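Long-range contacts in kinetochore protein Mis16 (Schizosaccharomyces japonicus, PDB 4XYH), which recognises histone H4 and the CENP-A-specific chaperone Scm3, and so probably takes part in placing CENP-A at centromeres: residues 55-60 with 387-392; 138-143 with 193-198; 170-175 with 217-222. All coordinates share one frame; numbering follows the deposited sequence.

Contact 1 of 3, residues 55-60 with 387-392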
ATOM      1  N   THR A  55      -0.773  -4.770  -6.449  1.00 17.65           N
ATOM      2  CA  THR A  55      -1.582  -4.242  -5.354  1.00 18.08           C
ATOM      3  C   THR A  55      -2.209  -5.353  -4.507  1.00 18.11           C
ATOM      4  O   THR A  55      -2.521  -6.443  -5.009  1.00 19.25           O
ATOM      5  CB  THR A  55      -2.700  -3.308  -5.907  1.00 17.64           C
ATOM      6  OG1 THR A  55      -3.447  -2.723  -4.820  1.00 16.00           O
ATOM      7  CG2 THR A  55      -3.659  -4.097  -6.863  1.00 15.02           C
ATOM      8  N   VAL A  56      -2.382  -5.079  -3.216  1.00 15.75           N
ATOM      9  CA  VAL A  56      -3.066  -6.011  -2.334  1.00 15.07           C
ATOM     10  C   VAL A  56      -3.697  -5.232  -1.191  1.00 19.44           C
ATOM     11  O   VAL A  56      -3.130  -4.265  -0.701  1.00 19.35           O
ATOM     12  CB  VAL A  56      -2.109  -7.111  -1.763  1.00 15.79           C
ATOM     13  CG1 VAL A  56      -1.033  -6.508  -0.861  1.00 15.28           C
ATOM     14  CG2 VAL A  56      -2.890  -8.163  -0.983  1.00 16.53           C
ATOM     15  N   GLU A  57      -4.890  -5.652  -0.789  1.00 20.72           N
ATOM     16  CA  GLU A  57      -5.607  -5.036   0.317  1.00 18.91           C
ATOM     17  C   GLU A  57      -6.529  -6.083   0.916  1.00 19.36           C
ATOM     18  O   GLU A  57      -7.208  -6.807   0.177  1.00 17.98           O
ATOM     19  CB  GLU A  57      -6.402  -3.807  -0.143  1.00 17.79           C
ATOM     20  CG  GLU A  57      -6.770  -2.860   0.997  1.00 17.28           C
ATOM     21  CD  GLU A  57      -7.662  -1.699   0.563  1.00 21.56           C
ATOM     22  OE1 GLU A  57      -8.264  -1.790  -0.522  1.00 22.20           O
ATOM     23  OE2 GLU A  57      -7.779  -0.693   1.311  1.00 19.85           O
ATOM     24  N   TRP A  58      -6.527  -6.186   2.248  1.00 21.84           N
ATOM     25  CA  TRP A  58      -7.471  -7.049   2.967  1.00 21.30           C
ATOM     26  C   TRP A  58      -8.845  -6.406   3.028  1.00 20.13           C
ATOM     27  O   TRP A  58      -8.957  -5.228   3.367  1.00 21.16           O
ATOM     28  CB  TRP A  58      -7.017  -7.320   4.405  1.00 20.34           C
ATOM     29  CG  TRP A  58      -5.801  -8.132   4.547  1.00 19.46           C
ATOM     30  CD1 TRP A  58      -4.527  -7.676   4.677  1.00 21.40           C
ATOM     31  CD2 TRP A  58      -5.729  -9.554   4.596  1.00 19.44           C
ATOM     32  NE1 TRP A  58      -3.656  -8.731   4.804  1.00 22.26           N
ATOM     33  CE2 TRP A  58      -4.371  -9.897   4.750  1.00 20.73           C
ATOM     34  CE3 TRP A  58      -6.680 -10.574   4.523  1.00 21.58           C
ATOM     35  CZ2 TRP A  58      -3.938 -11.216   4.836  1.00 20.34           C
ATOM     36  CZ3 TRP A  58      -6.250 -11.882   4.605  1.00 23.13           C
ATOM     37  CH2 TRP A  58      -4.889 -12.192   4.762  1.00 24.38           C
ATOM     38  N   PHE A  59      -9.887  -7.176   2.727  1.00 17.00           N
ATOM     39  CA  PHE A  59     -11.242  -6.726   2.991  1.00 22.32           C
ATOM     40  C   PHE A  59     -11.581  -6.901   4.479  1.00 26.56           C
ATOM     41  O   PHE A  59     -11.149  -7.873   5.119  1.00 22.66           O
ATOM     42  CB  PHE A  59     -12.255  -7.503   2.153  1.00 24.05           C
ATOM     43  CG  PHE A  59     -12.326  -7.087   0.710  1.00 19.10           C
ATOM     44  CD1 PHE A  59     -13.084  -5.997   0.330  1.00 16.48           C
ATOM     45  CD2 PHE A  59     -11.655  -7.815  -0.274  1.00 18.98           C
ATOM     46  CE1 PHE A  59     -13.180  -5.625  -1.012  1.00 16.04           C
ATOM     47  CE2 PHE A  59     -11.745  -7.453  -1.615  1.00 19.13           C
ATOM     48  CZ  PHE A  59     -12.514  -6.352  -1.985  1.00 17.31           C
ATOM     49  N   PRO A  60     -12.358  -5.965   5.038  1.00 23.46           N
ATOM     50  CA  PRO A  60     -12.852  -6.151   6.410  1.00 28.31           C
ATOM     51  C   PRO A  60     -13.828  -7.323   6.487  1.00 24.93           C
ATOM     52  O   PRO A  60     -14.591  -7.548   5.532  1.00 28.20           O
ATOM     53  CB  PRO A  60     -13.572  -4.825   6.720  1.00 22.00           C
ATOM     54  CG  PRO A  60     -13.138  -3.883   5.676  1.00 23.98           C
ATOM     55  CD  PRO A  60     -12.821  -4.699   4.456  1.00 21.98           C
ATOM     56  N   ASP A 387       3.847  -4.394  -2.738  1.00 28.29           N
ATOM     57  CA  ASP A 387       2.779  -3.850  -1.899  1.00 27.26           C
ATOM     58  C   ASP A 387       2.599  -4.742  -0.678  1.00 24.66           C
ATOM     59  O   ASP A 387       3.077  -5.883  -0.653  1.00 21.33           O
ATOM     60  CB  ASP A 387       1.457  -3.735  -2.680  1.00 21.11           C
ATOM     61  CG  ASP A 387       0.489  -2.708  -2.061  1.00 26.90           C
ATOM     62  OD1 ASP A 387       0.928  -1.907  -1.205  1.00 27.53           O
ATOM     63  OD2 ASP A 387      -0.709  -2.689  -2.445  1.00 23.73           O
ATOM     64  N   LEU A 388       1.938  -4.218   0.345  1.00 18.39           N
ATOM     65  CA  LEU A 388       1.612  -5.022   1.522  1.00 20.45           C
ATOM     66  C   LEU A 388       0.414  -4.442   2.246  1.00 21.87           C
ATOM     67  O   LEU A 388       0.069  -3.266   2.067  1.00 20.46           O
ATOM     68  CB  LEU A 388       2.803  -5.145   2.481  1.00 21.76           C
ATOM     69  CG  LEU A 388       3.667  -3.937   2.840  1.00 25.26           C
ATOM     70  CD1 LEU A 388       2.882  -2.885   3.552  1.00 28.06           C
ATOM     71  CD2 LEU A 388       4.844  -4.361   3.711  1.00 27.34           C
ATOM     72  N   SER A 389      -0.207  -5.273   3.067  1.00 17.65           N
ATOM     73  CA  SER A 389      -1.432  -4.877   3.733  1.00 20.14           C
ATOM     74  C   SER A 389      -1.559  -5.561   5.090  1.00 14.64           C
ATOM     75  O   SER A 389      -1.438  -6.782   5.189  1.00 16.75           O
ATOM     76  CB  SER A 389      -2.630  -5.211   2.831  1.00 19.34           C
ATOM     77  OG  SER A 389      -3.862  -4.890   3.436  1.00 20.69           O
ATOM     78  N   TRP A 390      -1.792  -4.774   6.136  1.00 19.79           N
ATOM     79  CA  TRP A 390      -2.189  -5.336   7.428  1.00 20.83           C
ATOM     80  C   TRP A 390      -3.597  -5.904   7.362  1.00 17.49           C
ATOM     81  O   TRP A 390      -4.499  -5.243   6.883  1.00 20.54           O
ATOM     82  CB  TRP A 390      -2.166  -4.289   8.518  1.00 19.45           C
ATOM     83  CG  TRP A 390      -0.837  -3.932   9.022  1.00 21.76           C
ATOM     84  CD1 TRP A 390      -0.065  -2.870   8.628  1.00 24.74           C
ATOM     85  CD2 TRP A 390      -0.117  -4.593  10.060  1.00 20.57           C
ATOM     86  NE1 TRP A 390       1.101  -2.842   9.352  1.00 25.39           N
ATOM     87  CE2 TRP A 390       1.101  -3.895  10.232  1.00 20.29           C
ATOM     88  CE3 TRP A 390      -0.379  -5.711  10.861  1.00 24.89           C
ATOM     89  CZ2 TRP A 390       2.057  -4.274  11.169  1.00 21.40           C
ATOM     90  CZ3 TRP A 390       0.577  -6.093  11.791  1.00 27.13           C
ATOM     91  CH2 TRP A 390       1.781  -5.373  11.937  1.00 21.51           C
ATOM     92  N   ASN A 391      -3.779  -7.120   7.854  1.00 18.00           N
ATOM     93  CA  ASN A 391      -5.107  -7.702   8.037  1.00 20.24           C
ATOM     94  C   ASN A 391      -5.799  -7.010   9.221  1.00 22.90           C
ATOM     95  O   ASN A 391      -5.279  -7.032  10.327  1.00 25.28           O
ATOM     96  CB  ASN A 391      -4.964  -9.216   8.255  1.00 22.37           C
ATOM     97  CG  ASN A 391      -6.288  -9.936   8.390  1.00 24.61           C
ATOM     98  OD1 ASN A 391      -7.238  -9.410   8.951  1.00 27.56           O
ATOM     99  ND2 ASN A 391      -6.347 -11.166   7.880  1.00 25.18           N
ATOM    100  N   PRO A 392      -6.955  -6.366   8.990  1.00 23.25           N
ATOM    101  CA  PRO A 392      -7.644  -5.639  10.071  1.00 24.33           C
ATOM    102  C   PRO A 392      -8.500  -6.549  10.963  1.00 28.14           C
ATOM    103  O   PRO A 392      -8.995  -6.113  12.003  1.00 28.18           O
ATOM    104  CB  PRO A 392      -8.541  -4.659   9.307  1.00 23.18           C
ATOM    105  CG  PRO A 392      -8.935  -5.457   8.075  1.00 20.94           C
ATOM    106  CD  PRO A 392      -7.674  -6.242   7.704  1.00 23.37           C
TER
HETATM  107  O   HOH W   1      -2.769  -2.060   0.993  1.00 24.50           O

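Contact 2 of 3, residues 138-143 with 193-198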
ATOM      1  N   ARG A 138      -8.131   0.079  -4.310  1.00 16.92           N
ATOM      2  CA  ARG A 138      -8.555   0.350  -2.936  1.00 13.84           C
ATOM      3  C   ARG A 138     -10.089   0.374  -2.794  1.00 19.01           C
ATOM      4  O   ARG A 138     -10.775   0.999  -3.611  1.00 17.42           O
ATOM      5  CB  ARG A 138      -7.964   1.689  -2.478  1.00 15.43           C
ATOM      6  CG  ARG A 138      -6.424   1.717  -2.408  1.00 23.66           C
ATOM      7  CD  ARG A 138      -5.911   0.813  -1.277  1.00 21.94           C
ATOM      8  NE  ARG A 138      -4.456   0.810  -1.120  1.00 20.68           N
ATOM      9  CZ  ARG A 138      -3.649  -0.133  -1.606  1.00 29.14           C
ATOM     10  NH1 ARG A 138      -4.147  -1.145  -2.308  1.00 24.04           N
ATOM     11  NH2 ARG A 138      -2.335  -0.066  -1.390  1.00 29.73           N
ATOM     12  N   PHE A 139     -10.628  -0.268  -1.757  1.00 16.10           N
ATOM     13  CA  PHE A 139     -12.081  -0.308  -1.572  1.00 12.56           C
ATOM     14  C   PHE A 139     -12.540   0.938  -0.782  1.00 16.94           C
ATOM     15  O   PHE A 139     -11.819   1.445   0.063  1.00 13.40           O
ATOM     16  CB  PHE A 139     -12.517  -1.611  -0.866  1.00 13.76           C
ATOM     17  CG  PHE A 139     -12.002  -1.753   0.558  1.00 15.01           C
ATOM     18  CD1 PHE A 139     -12.574  -1.031   1.603  1.00 14.08           C
ATOM     19  CD2 PHE A 139     -10.950  -2.620   0.850  1.00 16.38           C
ATOM     20  CE1 PHE A 139     -12.087  -1.143   2.916  1.00 16.40           C
ATOM     21  CE2 PHE A 139     -10.465  -2.752   2.160  1.00 16.12           C
ATOM     22  CZ  PHE A 139     -11.036  -2.010   3.194  1.00 16.85           C
ATOM     23  N   MET A 140     -13.724   1.458  -1.077  1.00 18.67           N
ATOM     24  CA  MET A 140     -14.222   2.621  -0.332  1.00 17.51           C
ATOM     25  C   MET A 140     -14.485   2.186   1.119  1.00 17.28           C
ATOM     26  O   MET A 140     -15.173   1.196   1.335  1.00 17.80           O
ATOM     27  CB  MET A 140     -15.484   3.161  -0.988  1.00 18.27           C
ATOM     28  CG  MET A 140     -15.936   4.484  -0.435  1.00 20.92           C
ATOM     29  SD  MET A 140     -17.325   5.128  -1.357  1.00 26.26           S
ATOM     30  CE  MET A 140     -18.662   4.136  -0.676  1.00 21.06           C
ATOM     31  N   PRO A 141     -13.874   2.864   2.111  1.00 18.76           N
ATOM     32  CA  PRO A 141     -14.015   2.378   3.496  1.00 19.84           C
ATOM     33  C   PRO A 141     -15.458   2.379   4.019  1.00 18.88           C
ATOM     34  O   PRO A 141     -15.781   1.505   4.810  1.00 24.55           O
ATOM     35  CB  PRO A 141     -13.133   3.340   4.317  1.00 16.70           C
ATOM     36  CG  PRO A 141     -12.747   4.442   3.412  1.00 20.28           C
ATOM     37  CD  PRO A 141     -12.840   3.900   1.999  1.00 18.90           C
ATOM     38  N   GLN A 142     -16.302   3.298   3.570  1.00 17.99           N
ATOM     39  CA  GLN A 142     -17.705   3.355   4.017  1.00 22.59           C
ATOM     40  C   GLN A 142     -18.587   2.311   3.339  1.00 26.41           C
ATOM     41  O   GLN A 142     -19.730   2.111   3.730  1.00 23.48           O
ATOM     42  CB  GLN A 142     -18.291   4.751   3.764  1.00 19.81           C
ATOM     43  CG  GLN A 142     -17.560   5.885   4.475  1.00 21.23           C
ATOM     44  CD  GLN A 142     -16.436   6.491   3.633  1.00 25.77           C
ATOM     45  OE1 GLN A 142     -16.010   5.923   2.612  1.00 20.81           O
ATOM     46  NE2 GLN A 142     -15.973   7.664   4.044  1.00 20.49           N
ATOM     47  N   ASN A 143     -18.048   1.678   2.300  1.00 20.28           N
ATOM     48  CA  ASN A 143     -18.722   0.586   1.602  1.00 18.79           C
ATOM     49  C   ASN A 143     -17.775  -0.181   0.673  1.00 19.95           C
ATOM     50  O   ASN A 143     -17.609   0.195  -0.476  1.00 18.45           O
ATOM     51  CB  ASN A 143     -19.923   1.130   0.816  1.00 18.25           C
ATOM     52  CG  ASN A 143     -20.601   0.065  -0.048  1.00 24.55           C
ATOM     53  OD1 ASN A 143     -20.319  -1.143   0.089  1.00 21.08           O
ATOM     54  ND2 ASN A 143     -21.505   0.505  -0.941  1.00 20.85           N
ATOM     55  N   ILE A 193     -13.851  10.490   5.850  1.00 26.17           N
ATOM     56  CA  ILE A 193     -14.933  11.259   6.458  1.00 29.46           C
ATOM     57  C   ILE A 193     -16.046  11.566   5.450  1.00 28.72           C
ATOM     58  O   ILE A 193     -17.232  11.411   5.740  1.00 30.74           O
ATOM     59  CB  ILE A 193     -14.399  12.574   7.045  1.00 30.71           C
ATOM     60  CG1 ILE A 193     -13.324  12.278   8.092  1.00 30.51           C
ATOM     61  CG2 ILE A 193     -15.535  13.410   7.613  1.00 32.16           C
ATOM     62  CD1 ILE A 193     -13.740  11.230   9.118  1.00 31.61           C
ATOM     63  N   GLN A 194     -15.649  11.989   4.256  1.00 27.18           N
ATOM     64  CA  GLN A 194     -16.590  12.372   3.220  1.00 29.20           C
ATOM     65  C   GLN A 194     -16.736  11.236   2.198  1.00 29.34           C
ATOM     66  O   GLN A 194     -15.941  11.117   1.251  1.00 27.15           O
ATOM     67  CB  GLN A 194     -16.127  13.674   2.560  1.00 26.09           C
ATOM     68  CG  GLN A 194     -17.170  14.339   1.681  1.00 44.96           C
ATOM     69  CD  GLN A 194     -16.765  15.751   1.259  1.00 59.21           C
ATOM     70  OE1 GLN A 194     -15.870  16.370   1.861  1.00 60.62           O
ATOM     71  NE2 GLN A 194     -17.420  16.266   0.215  1.00 57.16           N
ATOM     72  N   GLU A 195     -17.746  10.395   2.417  1.00 25.10           N
ATOM     73  CA  GLU A 195     -18.002   9.234   1.575  1.00 23.67           C
ATOM     74  C   GLU A 195     -18.103   9.589   0.100  1.00 27.22           C
ATOM     75  O   GLU A 195     -18.817  10.519  -0.277  1.00 27.16           O
ATOM     76  CB  GLU A 195     -19.282   8.529   2.009  1.00 25.02           C
ATOM     77  CG  GLU A 195     -19.602   7.327   1.160  1.00 28.40           C
ATOM     78  CD  GLU A 195     -20.774   6.525   1.701  1.00 34.97           C
ATOM     79  OE1 GLU A 195     -21.009   6.552   2.931  1.00 29.75           O
ATOM     80  OE2 GLU A 195     -21.460   5.866   0.889  1.00 41.28           O
ATOM     81  N   GLY A 196     -17.358   8.860  -0.732  1.00 25.52           N
ATOM     82  CA  GLY A 196     -17.419   9.069  -2.164  1.00 21.32           C
ATOM     83  C   GLY A 196     -16.330   9.965  -2.713  1.00 20.51           C
ATOM     84  O   GLY A 196     -16.155  10.063  -3.926  1.00 25.54           O
ATOM     85  N   THR A 197     -15.593  10.626  -1.834  1.00 18.40           N
ATOM     86  CA  THR A 197     -14.482  11.465  -2.281  1.00 21.31           C
ATOM     87  C   THR A 197     -13.162  10.674  -2.245  1.00 19.83           C
ATOM     88  O   THR A 197     -12.931   9.911  -1.312  1.00 19.55           O
ATOM     89  CB  THR A 197     -14.367  12.739  -1.421  1.00 23.41           C
ATOM     90  OG1 THR A 197     -15.449  13.617  -1.749  1.00 28.71           O
ATOM     91  CG2 THR A 197     -13.028  13.459  -1.661  1.00 18.29           C
ATOM     92  N   LEU A 198     -12.328  10.824  -3.274  1.00 17.22           N
ATOM     93  CA  LEU A 198     -11.032  10.142  -3.322  1.00 19.59           C
ATOM     94  C   LEU A 198     -10.008  11.001  -4.050  1.00 18.86           C
ATOM     95  O   LEU A 198     -10.357  12.010  -4.675  1.00 19.47           O
ATOM     96  CB  LEU A 198     -11.139   8.783  -4.020  1.00 16.31           C
ATOM     97  CG  LEU A 198     -11.485   8.812  -5.514  1.00 18.27           C
ATOM     98  CD1 LEU A 198     -10.921   7.603  -6.223  1.00 15.82           C
ATOM     99  CD2 LEU A 198     -13.002   8.856  -5.689  1.00 22.42           C
TER
HETATM  100  O   HOH W   2     -15.036   7.555   0.595  1.00 22.16           O
HETATM  101  O   HOH W   3     -17.776   8.776   6.059  1.00 26.23           O

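Contact 3 of 3, residues 170-175 with 217-222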
ATOM      1  N   VAL A 170     -16.350 -11.264 -14.694  1.00 21.52           N
ATOM      2  CA  VAL A 170     -17.172 -10.112 -15.020  1.00 18.37           C
ATOM      3  C   VAL A 170     -16.626  -9.372 -16.254  1.00 21.79           C
ATOM      4  O   VAL A 170     -15.673  -8.580 -16.155  1.00 21.73           O
ATOM      5  CB  VAL A 170     -17.241  -9.167 -13.824  1.00 21.42           C
ATOM      6  CG1 VAL A 170     -18.091  -7.913 -14.153  1.00 17.65           C
ATOM      7  CG2 VAL A 170     -17.780  -9.918 -12.609  1.00 17.33           C
ATOM      8  N   GLN A 171     -17.228  -9.634 -17.412  1.00 17.16           N
ATOM      9  CA  GLN A 171     -16.693  -9.141 -18.681  1.00 20.55           C
ATOM     10  C   GLN A 171     -17.010  -7.667 -18.897  1.00 18.56           C
ATOM     11  O   GLN A 171     -16.272  -6.971 -19.580  1.00 19.34           O
ATOM     12  CB  GLN A 171     -17.223  -9.990 -19.855  1.00 19.40           C
ATOM     13  CG  GLN A 171     -16.479 -11.349 -19.989  1.00 23.19           C
ATOM     14  CD  GLN A 171     -17.221 -12.375 -20.844  1.00 29.10           C
ATOM     15  OE1 GLN A 171     -17.782 -13.355 -20.327  1.00 31.71           O
ATOM     16  NE2 GLN A 171     -17.217 -12.160 -22.154  1.00 30.58           N
ATOM     17  N   THR A 172     -18.085  -7.190 -18.282  1.00 15.74           N
ATOM     18  CA  THR A 172     -18.486  -5.794 -18.418  1.00 17.88           C
ATOM     19  C   THR A 172     -17.395  -4.785 -18.037  1.00 17.59           C
ATOM     20  O   THR A 172     -17.264  -3.737 -18.668  1.00 18.12           O
ATOM     21  CB  THR A 172     -19.724  -5.502 -17.558  1.00 20.64           C
ATOM     22  OG1 THR A 172     -20.757  -6.418 -17.914  1.00 22.39           O
ATOM     23  CG2 THR A 172     -20.218  -4.068 -17.766  1.00 17.73           C
ATOM     24  N   GLY A 173     -16.619  -5.093 -17.005  1.00 16.75           N
ATOM     25  CA  GLY A 173     -15.574  -4.182 -16.573  1.00 18.26           C
ATOM     26  C   GLY A 173     -16.111  -3.124 -15.633  1.00 21.35           C
ATOM     27  O   GLY A 173     -17.045  -3.384 -14.856  1.00 17.47           O
ATOM     28  N   HIS A 174     -15.546  -1.919 -15.725  1.00 19.67           N
ATOM     29  CA  HIS A 174     -15.777  -0.859 -14.730  1.00 18.14           C
ATOM     30  C   HIS A 174     -17.083  -0.118 -14.964  1.00 20.87           C
ATOM     31  O   HIS A 174     -17.585  -0.075 -16.088  1.00 19.74           O
ATOM     32  CB  HIS A 174     -14.630   0.142 -14.780  1.00 17.26           C
ATOM     33  CG  HIS A 174     -14.395   0.665 -16.158  1.00 18.71           C
ATOM     34  ND1 HIS A 174     -13.510   0.072 -17.035  1.00 22.10           N
ATOM     35  CD2 HIS A 174     -14.989   1.672 -16.842  1.00 19.05           C
ATOM     36  CE1 HIS A 174     -13.546   0.717 -18.190  1.00 24.15           C
ATOM     37  NE2 HIS A 174     -14.447   1.683 -18.104  1.00 19.28           N
ATOM     38  N   GLN A 175     -17.591   0.519 -13.914  1.00 17.56           N
ATOM     39  CA  GLN A 175     -18.835   1.275 -13.980  1.00 16.98           C
ATOM     40  C   GLN A 175     -18.619   2.787 -14.175  1.00 24.78           C
ATOM     41  O   GLN A 175     -19.521   3.498 -14.615  1.00 28.89           O
ATOM     42  CB  GLN A 175     -19.650   1.031 -12.706  1.00 20.28           C
ATOM     43  CG  GLN A 175     -20.393  -0.298 -12.707  1.00 18.14           C
ATOM     44  CD  GLN A 175     -19.459  -1.514 -12.815  1.00 20.40           C
ATOM     45  OE1 GLN A 175     -18.798  -1.896 -11.843  1.00 19.33           O
ATOM     46  NE2 GLN A 175     -19.391  -2.108 -14.003  1.00 14.32           N
ATOM     47  N   LEU A 217     -24.437   4.094 -10.793  1.00 31.36           N
ATOM     48  CA  LEU A 217     -23.614   3.136 -11.510  1.00 31.11           C
ATOM     49  C   LEU A 217     -24.503   1.999 -11.973  1.00 30.02           C
ATOM     50  O   LEU A 217     -25.411   1.603 -11.257  1.00 28.00           O
ATOM     51  CB  LEU A 217     -22.477   2.627 -10.615  1.00 32.87           C
ATOM     52  CG  LEU A 217     -21.708   3.737  -9.880  1.00 25.95           C
ATOM     53  CD1 LEU A 217     -20.704   3.161  -8.888  1.00 19.49           C
ATOM     54  CD2 LEU A 217     -21.015   4.651 -10.882  1.00 24.13           C
ATOM     55  N   SER A 218     -24.261   1.488 -13.175  1.00 31.75           N
ATOM     56  CA  SER A 218     -25.030   0.349 -13.669  1.00 25.85           C
ATOM     57  C   SER A 218     -24.260  -0.400 -14.733  1.00 26.70           C
ATOM     58  O   SER A 218     -23.245   0.087 -15.243  1.00 27.82           O
ATOM     59  CB  SER A 218     -26.378   0.802 -14.234  1.00 24.16           C
ATOM     60  OG  SER A 218     -26.246   1.138 -15.603  1.00 32.03           O
ATOM     61  N   LEU A 219     -24.755  -1.585 -15.079  1.00 27.68           N
ATOM     62  CA  LEU A 219     -24.103  -2.424 -16.075  1.00 23.82           C
ATOM     63  C   LEU A 219     -24.420  -1.984 -17.497  1.00 25.27           C
ATOM     64  O   LEU A 219     -23.868  -2.514 -18.469  1.00 23.21           O
ATOM     65  CB  LEU A 219     -24.517  -3.884 -15.893  1.00 24.10           C
ATOM     66  CG  LEU A 219     -24.155  -4.524 -14.567  1.00 23.78           C
ATOM     67  CD1 LEU A 219     -24.606  -6.002 -14.553  1.00 24.04           C
ATOM     68  CD2 LEU A 219     -22.654  -4.384 -14.331  1.00 18.91           C
ATOM     69  N   GLU A 220     -25.325  -1.026 -17.620  1.00 28.03           N
ATOM     70  CA  GLU A 220     -25.686  -0.514 -18.936  1.00 34.27           C
ATOM     71  C   GLU A 220     -24.482   0.062 -19.684  1.00 35.46           C
ATOM     72  O   GLU A 220     -24.333  -0.155 -20.890  1.00 40.59           O
ATOM     73  CB  GLU A 220     -26.774   0.546 -18.802  1.00 37.28           C
ATOM     74  CG  GLU A 220     -27.202   1.164 -20.126  1.00 42.90           C
ATOM     75  CD  GLU A 220     -28.071   2.384 -19.908  1.00 51.94           C
ATOM     76  OE1 GLU A 220     -28.565   2.567 -18.765  1.00 50.46           O
ATOM     77  OE2 GLU A 220     -28.243   3.157 -20.874  1.00 62.17           O
ATOM     78  N   LYS A 221     -23.618   0.769 -18.951  1.00 36.85           N
ATOM     79  CA  LYS A 221     -22.436   1.433 -19.512  1.00 34.15           C
ATOM     80  C   LYS A 221     -21.600   2.104 -18.414  1.00 34.14           C
ATOM     81  O   LYS A 221     -22.081   2.333 -17.296  1.00 28.02           O
ATOM     82  CB  LYS A 221     -22.844   2.495 -20.539  1.00 35.97           C
ATOM     83  CG  LYS A 221     -23.453   3.749 -19.911  1.00 35.79           C
ATOM     84  CD  LYS A 221     -23.821   4.774 -20.986  1.00 50.58           C
ATOM     85  CE  LYS A 221     -24.034   6.175 -20.404  1.00 60.17           C
ATOM     86  NZ  LYS A 221     -22.755   6.865 -20.000  1.00 54.47           N
ATOM     87  N   SER A 222     -20.355   2.439 -18.741  1.00 29.09           N
ATOM     88  CA  SER A 222     -19.518   3.213 -17.829  1.00 27.34           C
ATOM     89  C   SER A 222     -19.810   4.700 -17.975  1.00 28.00           C
ATOM     90  O   SER A 222     -20.009   5.180 -19.082  1.00 32.97           O
ATOM     91  CB  SER A 222     -18.038   2.952 -18.102  1.00 26.44           C
ATOM     92  OG  SER A 222     -17.232   3.764 -17.261  1.00 28.82           O
TER
HETATM   93  O   HOH W   4     -22.947  -5.075 -19.295  1.00 21.29           O
HETATM   94  O   HOH W   5     -20.756  -0.898 -16.447  1.00 23.65           O
HETATM   95  O   HOH W   6     -22.153   2.902 -14.877  1.00 23.98           O

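Contact 1 of 3, residues 55-60 with 387-392
Trp58 lays its indole against Ser389 and Asn391 where the innermost strands of the first and last blades of the WD40 beta-propeller meet. Strands 56-58 and 387-390 run within 6° of parallel, their axes 5.8 Å apart at the closest approach, but belong to different sheets, so side chains rather than paired backbones join them. Packing is tight around the indole. Asn391 CB sits 3.6 Å above the centroid of the five-membered ring in a CH-pi contact. With CG anti to the backbone N (chi1 -177°), the amide carries on over the same face, placing ND2 3.4 Å from Trp58 CZ3; Gln73 takes a hydrogen bond from this ND2, and Asn393 N donates to OD1. At the ring edge, Trp58 NE1 makes a weak bond to Ser389 O, while Ser389 OG accepts from Trp58 N at 3.2 Å. The contact slackens toward solvent, where exposed Pro60 CA comes no closer than 4.3 Å to Pro392 CG. Near the other end a water donates to both Val56 O and Leu388 O. There Asp387 OD2, salt-bridged to Arg138, also accepts a hydrogen bond from Val56 N at 3.0 Å, on its anti side and 27° out of the carboxylate plane.

Contact 2 of 3, residues 138-143 with 193-198
A type I turn from Met140 to Asn143 faces a type II turn from Gln194 to Thr197, bringing CA of Gln142 to 6.4 Å from CA of Glu195. The two turns come from adjacent blades of the beta-propeller: the first follows innermost strand 136-140, the second leads into strand 197-201 of the next blade. No direct hydrogen bond crosses between them. The side chains of Gln142 and Glu195 run antiparallel alongside one another, amide and carboxylate planes 31° apart, with Gln142 CB 3.4 Å from Glu195 OE1. A bend at chi2 (91°) folds the Gln142 amide back along the Glu195 backbone, where NE2 comes within 3.6 Å of Glu195 CA. Met140 lies nearly perpendicular to Glu195. Its CE touches Glu195 OE2 at 3.6 Å, and its SD lies 3.8 Å from Gly196 N; Trp190 and Ile146 pack against the same methionine. Gly196 occupies the turn position with positive phi, at which a CB would be pressed against the carbonyl O of Glu195. The polar link is made through the two ends of one amide. Gln142 NE2 donates to Asn191 O and to a water that in turn donates to Ile193 O. At the oxygen end a second water donates to Gln142 OE1 at 2.8 Å and accepts from Gly196 N at 3.0 Å.

Contact 3 of 3, residues 170-175 with 217-222
Ser222 and Gln175 meet through a carbon donor: Ser222 CA approaches Gln175 O at 3.2 Å in a CA-H...O contact, and no direct conventional hydrogen bond joins the two loops. Ser222 also reaches His174, its OG lying in the ring plane at the imidazole edge, 3.1 Å from CD2. Gln175 makes most of the remaining contact. Its CB rests on Leu217 CB at 3.9 Å, the two side chains set roughly square to each other, and a bend at chi2 (61°) turns the amide alongside Leu219, whose CD2 is 4.0 Å from Gln175 NE2. That amide is gripped at both ends: NE2 donates to Gly173 O at 2.8 Å, and OE1 accepts from Asp160 N and also bonds Tyr164 OH. NE2 also donates to a water that in turn donates a hydrogen bond to Ser218 O, bridging the loops. Replacing Gln175 with an alanine would probably leave Asp160 N and Gly173 O without these partners and open a gap beside Leu219. Farther out, a water joins Thr172 OG1 to Leu219 O, while within 217-222 an ST turn forms as Ser218 OG accepts from Glu220 N at 3.1 Å. The contact lies at the surface, far from the propeller centre. Here the loops lead into strands 176-178 and 223-225, the parallel pair at the outer edge of the sheet, with His174 and Gln175 touching Phe159 of strand 156-160.

Overall arrangement
From the N-terminal helix 19-40, the chain supplies strand 41-48 to the last blade and then enters the first through strand 56-58. Contact 1 joins that strand to 385-390, closing a loop of more than 300 residues and seating the ends of the propeller against each other. Contacts 2 and 3 both fall within this loop and cross, their segments alternating as 138-143, 170-175, 193-198 and 217-222. Contact 2 ties the second and third blades near the inside, while contact 3 pairs the loops that enter the outer edge of the second blade's sheet from the first and the third. Contacts 1 and 2 touch directly, Glu57 OE1 probably accepting from Phe139 N, whereas contact 3 stays about 8 Å from contact 2 at the nearest atoms.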